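VAL-1 (Chlorella virus, PDB 3GNE) cleaves the polysaccharide alginate as a family 14 polysaccharide lyase, presumably by beta-elimination, with a mode of action that depends on pH. Local coordinates at residues A[105-109]-A[143-147]; A[114-118]-A[168-172]; A[133-139]-A[200-206]; A[186-190]-A[240-244]. One frame throughout, in Å; residues are numbered along the deposited sequence.

Contact 1 (A[105-109]-A[143-147]). With FLC (citrate anion), chain C.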
loop_
_atom_site.group_PDB
_atom_site.type_symbol
_atom_site.label_atom_id
_atom_site.label_comp_id
_atom_site.label_asym_id
_atom_site.label_seq_id
_atom_site.Cartn_x
_atom_site.Cartn_y
_atom_site.Cartn_z
ATOM N N GLY A 105 4.108 -5.093 -10.562
ATOM C CA GLY A 105 5.249 -5.167 -11.514
ATOM C C GLY A 105 4.796 -5.571 -12.898
ATOM O O GLY A 105 5.587 -6.175 -13.610
ATOM N N TYR A 106 3.570 -5.217 -13.321
ATOM C CA TYR A 106 3.060 -5.515 -14.638
ATOM C C TYR A 106 2.918 -7.032 -14.831
ATOM O O TYR A 106 2.893 -7.487 -15.965
ATOM C CB TYR A 106 3.933 -4.881 -15.740
ATOM C CG TYR A 106 3.229 -4.528 -17.019
ATOM C CD1 TYR A 106 2.314 -3.490 -17.082
ATOM C CD2 TYR A 106 3.448 -5.155 -18.235
ATOM C CE1 TYR A 106 1.627 -3.085 -18.210
ATOM C CE2 TYR A 106 2.782 -4.792 -19.386
ATOM C CZ TYR A 106 1.874 -3.771 -19.385
ATOM O OH TYR A 106 1.231 -3.426 -20.573
ATOM N N GLN A 107 2.791 -7.768 -13.728
ATOM C CA GLN A 107 2.551 -9.208 -13.796
ATOM C C GLN A 107 1.372 -9.524 -12.900
ATOM O O GLN A 107 1.181 -8.902 -11.868
ATOM C CB GLN A 107 3.769 -10.011 -13.278
ATOM C CG GLN A 107 4.938 -9.763 -14.257
ATOM C CD GLN A 107 6.200 -10.510 -13.815
ATOM O OE1 GLN A 107 6.504 -10.536 -12.610
ATOM N NE2 GLN A 107 6.869 -11.126 -14.766
ATOM N N HIS A 108 0.611 -10.538 -13.304
ATOM C CA HIS A 108 -0.544 -11.043 -12.567
ATOM C C HIS A 108 -0.386 -12.553 -12.363
ATOM O O HIS A 108 0.435 -13.180 -13.047
ATOM C CB HIS A 108 -1.806 -10.758 -13.327
ATOM C CG HIS A 108 -2.090 -9.281 -13.456
ATOM N ND1 HIS A 108 -1.457 -8.519 -14.411
ATOM C CD2 HIS A 108 -2.945 -8.456 -12.807
ATOM C CE1 HIS A 108 -1.928 -7.265 -14.318
ATOM N NE2 HIS A 108 -2.843 -7.180 -13.344
ATOM N N SER A 109 -1.202 -13.110 -11.482
ATOM C CA SER A 109 -1.151 -14.572 -11.325
ATOM C C SER A 109 -2.521 -15.039 -10.911
ATOM O O SER A 109 -3.372 -14.257 -10.444
ATOM C CB SER A 109 -0.140 -14.948 -10.214
ATOM O OG SER A 109 -0.554 -14.362 -8.982
ATOM N N ASP A 143 -9.546 -5.627 -14.218
ATOM C CA ASP A 143 -9.024 -6.574 -15.182
ATOM C C ASP A 143 -7.577 -6.950 -14.873
ATOM O O ASP A 143 -6.772 -6.029 -14.651
ATOM C CB ASP A 143 -9.003 -6.021 -16.608
ATOM C CG ASP A 143 -10.341 -5.688 -17.189
ATOM O OD1 ASP A 143 -11.382 -5.985 -16.586
ATOM O OD2 ASP A 143 -10.345 -5.075 -18.250
ATOM N N PRO A 144 -7.232 -8.229 -14.841
ATOM C CA PRO A 144 -5.882 -8.656 -14.532
ATOM C C PRO A 144 -4.932 -8.663 -15.722
ATOM O O PRO A 144 -4.298 -9.671 -16.073
ATOM C CB PRO A 144 -6.120 -10.095 -13.991
ATOM C CG PRO A 144 -7.235 -10.590 -14.880
ATOM C CD PRO A 144 -8.179 -9.380 -14.986
ATOM N N GLU A 145 -4.778 -7.479 -16.312
ATOM C CA GLU A 145 -3.879 -7.266 -17.397
ATOM C C GLU A 145 -3.208 -5.903 -17.247
ATOM O O GLU A 145 -3.785 -5.016 -16.590
ATOM C CB GLU A 145 -4.636 -7.248 -18.745
ATOM C CG GLU A 145 -5.473 -8.458 -19.025
ATOM C CD GLU A 145 -6.771 -8.065 -19.713
ATOM O OE1 GLU A 145 -6.716 -7.743 -20.929
ATOM O OE2 GLU A 145 -7.856 -8.054 -19.088
ATOM N N GLY A 146 -2.038 -5.713 -17.838
ATOM C CA GLY A 146 -1.431 -4.378 -17.804
ATOM C C GLY A 146 -1.112 -3.920 -16.393
ATOM O O GLY A 146 -0.698 -4.713 -15.563
ATOM N N HIS A 147 -1.256 -2.620 -16.125
ATOM C CA HIS A 147 -1.023 -2.043 -14.832
ATOM C C HIS A 147 -2.203 -2.279 -13.908
ATOM O O HIS A 147 -3.212 -2.849 -14.335
ATOM C CB HIS A 147 -0.788 -0.519 -14.929
ATOM C CG HIS A 147 0.471 -0.233 -15.717
ATOM N ND1 HIS A 147 1.733 -0.387 -15.212
ATOM C CD2 HIS A 147 0.601 0.195 -16.994
ATOM C CE1 HIS A 147 2.631 -0.058 -16.161
ATOM N NE2 HIS A 147 1.959 0.295 -17.243
HETATM C CAC FLC C . 4.066 -1.804 -9.611
HETATM C CA FLC C . 4.730 -1.619 -10.962
HETATM C CB FLC C . 4.282 -0.294 -11.592
HETATM C CBC FLC C . 2.769 -0.388 -11.779
HETATM C CG FLC C . 4.962 -0.151 -12.951
HETATM C CGC FLC C . 4.597 1.134 -13.710
HETATM O OA1 FLC C . 4.335 -1.025 -8.711
HETATM O OA2 FLC C . 3.285 -2.731 -9.496
HETATM O OB1 FLC C . 2.066 0.301 -11.015
HETATM O OB2 FLC C . 2.317 -1.188 -12.637
HETATM O OG1 FLC C . 3.581 1.747 -13.394
HETATM O OG2 FLC C . 5.355 1.458 -14.669
HETATM O OHB FLC C . 4.678 0.772 -10.749
HETATM O O HOH W 1 0.690 -6.594 -17.133
HETATM O O HOH W 2 -4.527 -5.043 -13.185
#
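Tyr-106 meets His-147 in a T-shaped (edge-to-face) pair: its ring edge points at the imidazole face, the centroids lie 4.7 Å apart and the planes are inclined at 58°. The touching atom is CE1 of Tyr-106, which sits over the middle of the His-147 ring and also comes to 3.3 Å from Gly-146 CA. A second flat group, His-108, packs against backbone. With CG anti to the carbonyl carbon (chi1 -65°), its imidazole is laid against the peptide between Pro-144 and Glu-145, Pro-144 C above the ring centre, while Gly-146 O approaches the ring edge. Tyr-130 also stacks on it.

Water supplies the polar links, since the two loops share no direct hydrogen bond. One water donates to Tyr-106 O (2.6 Å) and to Gly-146 O (2.8 Å). Another, 2.7 Å from His-108 NE2, lies at the ring edge, close to Asp-143 O and His-147 O.

The bound citrate takes a hydrogen bond from each loop. Gly-105 N gives a nearly straight one, 2.7 Å to OA2, and His-147 ND1 another, 2.8 Å to OB2 at 178°. Lys-92, Arg-116, Tyr-128 and Tyr-130 also hydrogen-bond the anion. With donors from both loops converging on one tricarboxylate, probably from the crystallisation liquor, the site is consistent with a pocket that could receive the uronate carboxylates of alginate, although the substrate itself is absent.

Contact 2 (A[114-118]-A[168-172])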
loop_
_atom_site.group_PDB
_atom_site.type_symbol
_atom_site.label_atom_id
_atom_site.label_comp_id
_atom_site.label_asym_id
_atom_site.label_seq_id
_atom_site.Cartn_x
_atom_site.Cartn_y
_atom_site.Cartn_z
ATOM N N SER A 114 -3.314 -7.815 -5.082
ATOM C CA SER A 114 -2.758 -6.831 -4.141
ATOM C C SER A 114 -3.668 -5.587 -4.116
ATOM O O SER A 114 -4.371 -5.263 -5.095
ATOM C CB SER A 114 -1.312 -6.412 -4.454
ATOM O OG SER A 114 -1.321 -5.790 -5.753
ATOM N N ASN A 115 -3.610 -4.935 -2.942
ATOM C CA ASN A 115 -4.427 -3.753 -2.635
ATOM C C ASN A 115 -3.496 -2.698 -2.077
ATOM O O ASN A 115 -3.049 -2.888 -0.938
ATOM C CB ASN A 115 -5.498 -4.141 -1.595
ATOM C CG ASN A 115 -6.591 -3.104 -1.489
ATOM O OD1 ASN A 115 -6.755 -2.334 -2.452
ATOM N ND2 ASN A 115 -7.289 -3.067 -0.363
ATOM N N ARG A 116 -3.171 -1.666 -2.853
ATOM C CA ARG A 116 -2.171 -0.714 -2.410
ATOM C C ARG A 116 -2.699 0.708 -2.455
ATOM O O ARG A 116 -3.611 1.032 -3.199
ATOM C CB ARG A 116 -0.936 -0.774 -3.303
ATOM C CG ARG A 116 -0.080 -2.013 -3.019
ATOM C CD ARG A 116 1.232 -1.986 -3.848
ATOM N NE ARG A 116 0.838 -2.267 -5.271
ATOM C CZ ARG A 116 1.672 -2.198 -6.304
ATOM N NH1 ARG A 116 2.954 -1.814 -6.108
ATOM N NH2 ARG A 116 1.285 -2.491 -7.557
ATOM N N ILE A 117 -2.050 1.563 -1.659
ATOM C CA ILE A 117 -2.237 2.996 -1.782
ATOM C C ILE A 117 -1.222 3.555 -2.757
ATOM O O ILE A 117 0.008 3.262 -2.633
ATOM C CB ILE A 117 -1.984 3.669 -0.406
ATOM C CG1 ILE A 117 -3.073 3.304 0.609
ATOM C CG2 ILE A 117 -1.841 5.178 -0.596
ATOM C CD1 ILE A 117 -4.451 3.920 0.330
ATOM N N MET A 118 -1.686 4.371 -3.694
ATOM C CA MET A 118 -0.822 5.244 -4.467
ATOM C C MET A 118 -1.176 6.707 -4.183
ATOM O O MET A 118 -2.327 7.069 -3.996
ATOM C CB MET A 118 -0.981 5.084 -5.979
ATOM C CG MET A 118 -0.154 3.911 -6.523
ATOM S SD MET A 118 -0.337 3.798 -8.330
ATOM C CE MET A 118 0.570 5.238 -8.890
ATOM N N ILE A 168 -3.244 7.855 6.726
ATOM C CA ILE A 168 -3.694 7.001 5.653
ATOM C C ILE A 168 -4.109 5.641 6.209
ATOM O O ILE A 168 -3.414 5.099 7.062
ATOM C CB ILE A 168 -2.518 6.765 4.658
ATOM C CG1 ILE A 168 -1.855 8.093 4.239
ATOM C CG2 ILE A 168 -3.009 5.943 3.470
ATOM C CD1 ILE A 168 -2.740 9.023 3.475
ATOM N N GLU A 169 -5.178 5.033 5.684
ATOM C CA GLU A 169 -5.464 3.655 6.044
ATOM C C GLU A 169 -5.901 2.932 4.768
ATOM O O GLU A 169 -6.524 3.552 3.885
ATOM C CB GLU A 169 -6.621 3.525 7.090
ATOM C CG GLU A 169 -6.425 4.447 8.309
ATOM C CD GLU A 169 -7.380 4.036 9.435
ATOM O OE1 GLU A 169 -7.860 2.884 9.481
ATOM O OE2 GLU A 169 -7.568 4.887 10.299
ATOM N N ILE A 170 -5.652 1.635 4.745
ATOM C CA ILE A 170 -6.172 0.846 3.651
ATOM C C ILE A 170 -6.725 -0.457 4.242
ATOM O O ILE A 170 -5.959 -1.197 4.893
ATOM C CB ILE A 170 -5.148 0.561 2.523
ATOM C CG1 ILE A 170 -5.772 -0.205 1.360
ATOM C CG2 ILE A 170 -3.858 -0.085 3.005
ATOM C CD1 ILE A 170 -5.004 -0.108 0.049
ATOM N N GLY A 171 -8.000 -0.708 3.975
ATOM C CA GLY A 171 -8.661 -1.920 4.444
ATOM C C GLY A 171 -8.871 -2.901 3.306
ATOM O O GLY A 171 -9.113 -2.523 2.154
ATOM N N THR A 172 -8.758 -4.173 3.670
ATOM C CA THR A 172 -8.947 -5.250 2.702
ATOM C C THR A 172 -9.828 -6.312 3.316
ATOM O O THR A 172 -9.479 -6.771 4.411
ATOM C CB THR A 172 -7.596 -5.899 2.315
ATOM O OG1 THR A 172 -6.700 -4.884 1.873
ATOM C CG2 THR A 172 -7.799 -6.817 1.141
#
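Ile-170, followed outward, packs against three consecutive residues, Asn-115 to Ile-117. Its CB lies 3.9 Å from CG1 of Ile-117. CG1, placed anti to the backbone N (chi1 -177°), passes alongside the amide of Asn-115, 3.7 Å from ND2. With chi2 also extended, CD1 ends against the opposing backbone, 3.5 Å from Arg-116 C. The hydrophobic layer continues at Ile-168, whose CG2 meets CG1 of Ile-117 at 3.9 Å, the side chains crossing at a slant.

The axes of the two short segments approach to 7.9 Å, their N-to-C directions 164° apart, nearly antiparallel. No backbone hydrogen bond joins them, so the strands face each other from two stacked sheets, as in the beta-sandwich of the concanavalin-like jelly rolls. One polar pair bridges the layer: ND2 of Asn-115 donates to OG1 of Thr-172 over 2.9 Å at 176°, and OG1 lies practically in the amide plane. ND2 is hydrogen-bonded to Ser-188 OG too.

Arg-116, pointing away from this interface, carries NH2 to the citrate. A buried amide whose nitrogen has two hydroxyl partners is therefore held in a fixed rotation beside the isoleucine layer, and the same strand presents a cationic group on its other side.

Contact 3 (A[133-139]-A[200-206])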
loop_
_atom_site.group_PDB
_atom_site.type_symbol
_atom_site.label_atom_id
_atom_site.label_comp_id
_atom_site.label_asym_id
_atom_site.label_seq_id
_atom_site.Cartn_x
_atom_site.Cartn_y
_atom_site.Cartn_z
ATOM N N SER A 133 -5.409 -13.198 -12.115
ATOM C CA SER A 133 -5.828 -13.615 -13.450
ATOM C C SER A 133 -6.859 -14.734 -13.343
ATOM O O SER A 133 -6.981 -15.471 -12.373
ATOM C CB SER A 133 -4.653 -14.119 -14.292
ATOM O OG SER A 133 -3.835 -14.854 -13.412
ATOM N N ASP A 134 -7.648 -14.761 -14.411
ATOM C CA ASP A 134 -8.619 -15.840 -14.613
ATOM C C ASP A 134 -9.574 -15.902 -13.458
ATOM O O ASP A 134 -9.896 -17.009 -12.991
ATOM C CB ASP A 134 -7.851 -17.161 -14.765
ATOM C CG ASP A 134 -6.725 -16.960 -15.765
ATOM O OD1 ASP A 134 -6.598 -15.864 -16.373
ATOM O OD2 ASP A 134 -5.900 -17.858 -15.990
ATOM N N LEU A 135 -10.036 -14.775 -12.958
ATOM C CA LEU A 135 -11.001 -14.770 -11.841
ATOM C C LEU A 135 -12.059 -13.762 -12.187
ATOM O O LEU A 135 -11.756 -12.598 -12.509
ATOM C CB LEU A 135 -10.284 -14.390 -10.558
ATOM C CG LEU A 135 -11.188 -14.385 -9.328
ATOM C CD1 LEU A 135 -11.850 -15.751 -9.125
ATOM C CD2 LEU A 135 -10.381 -13.956 -8.104
ATOM N N LYS A 136 -13.304 -14.219 -12.181
ATOM C CA LYS A 136 -14.407 -13.348 -12.582
ATOM C C LYS A 136 -14.450 -12.099 -11.715
ATOM O O LYS A 136 -14.220 -12.141 -10.489
ATOM C CB LYS A 136 -15.720 -14.152 -12.449
ATOM C CG LYS A 136 -16.942 -13.307 -12.860
ATOM C CD LYS A 136 -18.221 -14.145 -12.938
ATOM C CE LYS A 136 -19.408 -13.226 -13.276
ATOM N NZ LYS A 136 -18.932 -11.795 -13.321
ATOM N N GLN A 137 -14.786 -10.969 -12.306
ATOM C CA GLN A 137 -15.071 -9.741 -11.559
ATOM C C GLN A 137 -16.369 -9.160 -12.088
ATOM O O GLN A 137 -16.666 -9.424 -13.246
ATOM C CB GLN A 137 -13.971 -8.697 -11.733
ATOM C CG GLN A 137 -12.597 -9.248 -11.205
ATOM C CD GLN A 137 -12.551 -9.385 -9.687
ATOM O OE1 GLN A 137 -13.431 -8.984 -8.908
ATOM N NE2 GLN A 137 -11.425 -10.027 -9.273
ATOM N N LYS A 138 -17.092 -8.403 -11.286
ATOM C CA LYS A 138 -18.226 -7.682 -11.838
ATOM C C LYS A 138 -18.008 -6.193 -11.916
ATOM O O LYS A 138 -18.752 -5.457 -12.546
ATOM C CB LYS A 138 -19.475 -7.956 -10.981
ATOM C CG LYS A 138 -19.393 -7.353 -9.574
ATOM C CD LYS A 138 -20.637 -7.738 -8.799
ATOM C CE LYS A 138 -20.385 -8.336 -7.461
ATOM N NZ LYS A 138 -21.474 -8.316 -6.472
ATOM N N ILE A 139 -16.980 -5.695 -11.238
ATOM C CA ILE A 139 -16.653 -4.274 -11.319
ATOM C C ILE A 139 -16.039 -3.992 -12.671
ATOM O O ILE A 139 -15.014 -4.570 -13.049
ATOM C CB ILE A 139 -15.652 -3.936 -10.180
ATOM C CG1 ILE A 139 -16.323 -4.163 -8.812
ATOM C CG2 ILE A 139 -15.048 -2.568 -10.340
ATOM C CD1 ILE A 139 -15.261 -4.294 -7.708
ATOM N N LYS A 200 -17.019 -2.136 -2.937
ATOM C CA LYS A 200 -17.555 -3.457 -2.629
ATOM C C LYS A 200 -17.629 -4.285 -3.897
ATOM O O LYS A 200 -17.463 -3.783 -5.021
ATOM C CB LYS A 200 -18.959 -3.288 -2.002
ATOM C CG LYS A 200 -18.947 -2.541 -0.673
ATOM C CD LYS A 200 -20.280 -2.748 0.055
ATOM C CE LYS A 200 -20.267 -2.110 1.431
ATOM N NZ LYS A 200 -21.576 -2.204 2.132
ATOM N N ARG A 201 -17.845 -5.582 -3.737
ATOM C CA ARG A 201 -18.101 -6.513 -4.852
ATOM C C ARG A 201 -16.884 -7.086 -5.567
ATOM O O ARG A 201 -16.878 -7.473 -6.737
ATOM C CB ARG A 201 -19.153 -5.848 -5.750
ATOM C CG ARG A 201 -20.521 -5.872 -5.034
ATOM C CD ARG A 201 -21.000 -4.476 -4.627
ATOM N NE ARG A 201 -22.452 -4.345 -4.744
ATOM C CZ ARG A 201 -23.123 -4.013 -5.840
ATOM N NH1 ARG A 201 -22.479 -3.760 -6.977
ATOM N NH2 ARG A 201 -24.452 -3.936 -5.805
ATOM N N ILE A 202 -15.796 -7.199 -4.789
ATOM C CA ILE A 202 -14.515 -7.646 -5.343
ATOM C C ILE A 202 -14.306 -9.126 -5.138
ATOM O O ILE A 202 -14.625 -9.652 -4.065
ATOM C CB ILE A 202 -13.367 -6.952 -4.570
ATOM C CG1 ILE A 202 -13.483 -5.418 -4.650
ATOM C CG2 ILE A 202 -12.041 -7.440 -5.093
ATOM C CD1 ILE A 202 -12.547 -4.703 -3.717
ATOM N N ASN A 203 -13.802 -9.825 -6.134
ATOM C CA ASN A 203 -13.230 -11.167 -5.907
ATOM C C ASN A 203 -11.728 -11.015 -5.631
ATOM O O ASN A 203 -10.967 -10.671 -6.535
ATOM C CB ASN A 203 -13.482 -12.110 -7.064
ATOM C CG ASN A 203 -14.738 -12.957 -6.979
ATOM O OD1 ASN A 203 -15.104 -13.538 -8.010
ATOM N ND2 ASN A 203 -15.379 -13.054 -5.844
ATOM N N TRP A 204 -11.315 -11.285 -4.398
ATOM C CA TRP A 204 -9.887 -11.186 -4.070
ATOM C C TRP A 204 -9.133 -12.459 -4.332
ATOM O O TRP A 204 -7.904 -12.399 -4.546
ATOM C CB TRP A 204 -9.745 -10.786 -2.610
ATOM C CG TRP A 204 -9.942 -9.335 -2.326
ATOM C CD1 TRP A 204 -10.888 -8.742 -1.556
ATOM C CD2 TRP A 204 -9.104 -8.248 -2.854
ATOM N NE1 TRP A 204 -10.710 -7.384 -1.554
ATOM C CE2 TRP A 204 -9.631 -7.055 -2.339
ATOM C CE3 TRP A 204 -7.995 -8.223 -3.688
ATOM C CZ2 TRP A 204 -9.098 -5.801 -2.620
ATOM C CZ3 TRP A 204 -7.427 -6.995 -3.998
ATOM C CH2 TRP A 204 -7.988 -5.823 -3.460
ATOM N N SER A 205 -9.781 -13.643 -4.325
ATOM C CA SER A 205 -9.028 -14.850 -4.640
ATOM C C SER A 205 -10.032 -15.893 -5.122
ATOM O O SER A 205 -11.211 -15.807 -4.926
ATOM C CB SER A 205 -8.201 -15.416 -3.461
ATOM O OG SER A 205 -9.061 -16.157 -2.576
ATOM N N ARG A 206 -9.395 -16.924 -5.729
ATOM C CA ARG A 206 -10.216 -17.984 -6.325
ATOM C C ARG A 206 -10.534 -19.149 -5.404
ATOM O O ARG A 206 -11.329 -20.014 -5.802
ATOM C CB ARG A 206 -9.455 -18.483 -7.567
ATOM C CG ARG A 206 -8.262 -19.348 -7.148
ATOM C CD ARG A 206 -7.955 -20.333 -8.251
ATOM N NE ARG A 206 -7.927 -19.766 -9.575
ATOM C CZ ARG A 206 -8.558 -20.115 -10.683
ATOM N NH1 ARG A 206 -9.409 -21.140 -10.767
ATOM N NH2 ARG A 206 -8.326 -19.398 -11.776
HETATM O O HOH W 3 -7.763 -17.232 -10.420
HETATM O O HOH W 4 -15.692 -7.535 -9.121
#
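Gln-137 reaches Asn-203 by folding back on itself: CG stands anti to its own carbonyl carbon (chi1 -61°), and a further bend at chi2 (-70°) swings the amide toward the other segment. There it makes a two-pronged match with the backbone of a single residue. OE1 accepts from Asn-203 N at 2.9 Å, and NE2 donates to Asn-203 O at 2.8 Å along an almost straight line of 175°. Both acceptors are used in their carbonyl planes, on a lone pair, so the amide pairs with Asn-203 much as a residue of an adjacent antiparallel strand would, and its rotation is fixed.

OE1 has a second partner, a water 2.7 Å away that also donates to Arg-201 O, at 2.7 Å, and accepts from Ile-139 N.

Apolar side chains flank the amide along the chain. Leu-135, with CG anti to its backbone N, packs CD2 on backbone, 3.6 Å from Ser-205 C, and its side chain crosses that of Asn-203 at about a right angle. Farther along, Ile-139 CD1 rests 3.7 Å from Ile-202 CG1. Lys-138 passes beside the poorly ordered Arg-201, and its NZ is hydrogen-bonded to Leu-184 O.

Trp-204 bonds through NE1 to Glu-187 O of strand 186-192 and packs on strand 112-119. Arg-201 and Ile-202 both face Gly-186 in a G1 beta bulge. Through Gln-137 and Asn-203, the loop that leaves strand 125-130 of one sheet is joined to the segment running off strand 195-202 of the other.

Contact 4 (A[186-190]-A[240-244])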
loop_
_atom_site.group_PDB
_atom_site.type_symbol
_atom_site.label_atom_id
_atom_site.label_comp_id
_atom_site.label_asym_id
_atom_site.label_seq_id
_atom_site.Cartn_x
_atom_site.Cartn_y
_atom_site.Cartn_z
ATOM N N GLY A 186 -16.057 -9.308 -1.729
ATOM C CA GLY A 186 -14.854 -8.738 -1.092
ATOM C C GLY A 186 -14.967 -7.234 -1.141
ATOM O O GLY A 186 -15.759 -6.620 -1.854
ATOM N N GLU A 187 -14.141 -6.574 -0.337
ATOM C CA GLU A 187 -14.195 -5.140 -0.198
ATOM C C GLU A 187 -12.790 -4.556 -0.061
ATOM O O GLU A 187 -11.829 -5.253 0.296
ATOM C CB GLU A 187 -14.949 -4.734 1.092
ATOM C CG GLU A 187 -16.338 -5.303 1.169
ATOM C CD GLU A 187 -17.106 -4.830 2.380
ATOM O OE1 GLU A 187 -16.572 -4.044 3.204
ATOM O OE2 GLU A 187 -18.274 -5.260 2.568
ATOM N N SER A 188 -12.733 -3.257 -0.315
ATOM C CA SER A 188 -11.541 -2.465 -0.044
ATOM C C SER A 188 -11.979 -1.122 0.498
ATOM O O SER A 188 -13.039 -0.645 0.160
ATOM C CB SER A 188 -10.784 -2.241 -1.361
ATOM O OG SER A 188 -9.625 -1.448 -1.058
ATOM N N TYR A 189 -11.171 -0.502 1.348
ATOM C CA TYR A 189 -11.493 0.898 1.668
ATOM C C TYR A 189 -10.192 1.660 1.836
ATOM O O TYR A 189 -9.130 1.087 2.153
ATOM C CB TYR A 189 -12.387 0.979 2.889
ATOM C CG TYR A 189 -11.895 0.674 4.285
ATOM C CD1 TYR A 189 -10.930 1.408 5.018
ATOM C CD2 TYR A 189 -12.471 -0.402 4.983
ATOM C CE1 TYR A 189 -10.532 1.100 6.289
ATOM C CE2 TYR A 189 -12.096 -0.709 6.291
ATOM C CZ TYR A 189 -11.131 0.038 6.943
ATOM O OH TYR A 189 -10.792 -0.301 8.232
ATOM N N VAL A 190 -10.269 2.959 1.638
ATOM C CA VAL A 190 -9.160 3.880 1.801
ATOM C C VAL A 190 -9.682 4.996 2.682
ATOM O O VAL A 190 -10.794 5.480 2.483
ATOM C CB VAL A 190 -8.671 4.450 0.459
ATOM C CG1 VAL A 190 -7.668 5.582 0.688
ATOM C CG2 VAL A 190 -8.059 3.298 -0.347
ATOM N N MET A 240 -1.420 -1.971 12.412
ATOM C CA MET A 240 -2.291 -3.020 11.901
ATOM C C MET A 240 -3.609 -2.887 12.666
ATOM O O MET A 240 -3.554 -2.882 13.917
ATOM C CB MET A 240 -1.696 -4.415 12.063
ATOM C CG MET A 240 -2.543 -5.461 11.349
ATOM S SD MET A 240 -1.890 -7.138 11.404
ATOM C CE MET A 240 -1.926 -7.493 13.219
ATOM N N LYS A 241 -4.727 -2.777 11.982
ATOM C CA LYS A 241 -5.997 -2.441 12.633
ATOM C C LYS A 241 -7.083 -3.422 12.224
ATOM O O LYS A 241 -6.976 -4.010 11.147
ATOM C CB LYS A 241 -6.432 -1.013 12.251
ATOM C CG LYS A 241 -5.388 0.046 12.670
ATOM C CD LYS A 241 -5.811 1.469 12.262
ATOM C CE LYS A 241 -7.079 1.871 12.993
ATOM N NZ LYS A 241 -7.433 3.301 12.698
ATOM N N LYS A 242 -8.093 -3.508 13.073
ATOM C CA LYS A 242 -9.268 -4.297 12.655
ATOM C C LYS A 242 -9.881 -3.685 11.411
ATOM O O LYS A 242 -9.948 -2.442 11.239
ATOM C CB LYS A 242 -10.189 -4.301 13.876
ATOM C CG LYS A 242 -9.591 -5.254 14.954
ATOM C CD LYS A 242 -10.172 -5.038 16.326
ATOM C CE LYS A 242 -9.367 -5.563 17.508
ATOM N NZ LYS A 242 -8.035 -4.897 17.639
ATOM N N TYR A 243 -10.397 -4.526 10.519
ATOM C CA TYR A 243 -11.219 -4.018 9.397
ATOM C C TYR A 243 -12.539 -3.469 9.975
ATOM O O TYR A 243 -13.267 -4.209 10.617
ATOM C CB TYR A 243 -11.481 -5.136 8.393
ATOM C CG TYR A 243 -12.148 -4.632 7.149
ATOM C CD1 TYR A 243 -11.412 -4.241 6.055
ATOM C CD2 TYR A 243 -13.527 -4.607 7.049
ATOM C CE1 TYR A 243 -12.005 -3.794 4.896
ATOM C CE2 TYR A 243 -14.164 -4.141 5.895
ATOM C CZ TYR A 243 -13.389 -3.750 4.832
ATOM O OH TYR A 243 -14.004 -3.286 3.700
ATOM N N GLU A 244 -12.814 -2.187 9.749
ATOM C CA GLU A 244 -13.927 -1.546 10.425
ATOM C C GLU A 244 -15.139 -1.721 9.528
ATOM O O GLU A 244 -15.041 -1.252 8.381
ATOM C CB GLU A 244 -13.685 -0.057 10.686
ATOM C CG GLU A 244 -14.754 0.523 11.623
ATOM C CD GLU A 244 -14.219 1.601 12.547
ATOM O OE1 GLU A 244 -13.097 1.436 13.082
ATOM O OE2 GLU A 244 -14.891 2.640 12.765
#
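Tyr-243 and Glu-187 share the shorter of two hydrogen bonds that cross this contact. The phenol OH donates over 2.7 Å to Glu-187 OE1, which accepts on its anti lone pair, the one turned away from the other carboxylate oxygen. The Glu-187 chain runs extended beyond CG and meets the tyrosine side chain at about a right angle. Since the phenol proton is committed to it, Tyr-243 is tied to strand 186-192 through a carboxylate, and the bond would probably favour the ionised form of Glu-187.

The second bond also has its donor on 240-244: Glu-244 N donates to OH of Tyr-189 over 3.2 Å, with an angle of 164° at the hydrogen. That phenol is also hydrogen-bonded to Thr-74 OG1, so its oxygen has two partners, a main-chain amide and a hydroxyl.

Between these bonds the two rings slide past each other in opposite directions. Their centroids are 4.7 Å apart and the planes differ by 47°, a slanted pairing. CE2 of Tyr-189 sits 3.4 Å above the Tyr-243 plane, displaced toward the rim. The Tyr-189 ring additionally takes part in a cation-pi contact with Lys-196. Ser-188 points away, and its OG is hydrogen-bonded to Asp-127 and Asn-115.

Strand 186-192 lies between strands 166-173 and 195-202, whereas strand 231-241 pairs with strand 72-80 in the same sheet. The modelled end of the chain thus reaches back over two intervening strands: Tyr-243 touches Ala-72 of strand 72-80 and Thr-172 of strand 166-173 before arriving at strand 186-192.

In the fold
From the N terminus, the chain first opens contact 1 (105-109), then contact 2 (114-118) and contact 3 (133-139). Contact 1 closes at 143-147, contact 2 at 168-172, and contact 3 only at 200-206, after contact 4 has opened at 186-190. Contact 4 closes at 240-244. Contacts 1, 2 and 3 therefore cross one another, contact 3 also crosses contact 4, and none nests. Contact 2 joins the faces of the two large sheets. Contact 1 joins two loops beside the citrate; its centre lies about 17 Å from that of contact 2. Ser-109 and Ser-133 link contacts 1 and 3; Trp-204 carries contact 3 to contacts 2 and 4. Glu-169 and Lys-241 tie contact 2 to contact 4.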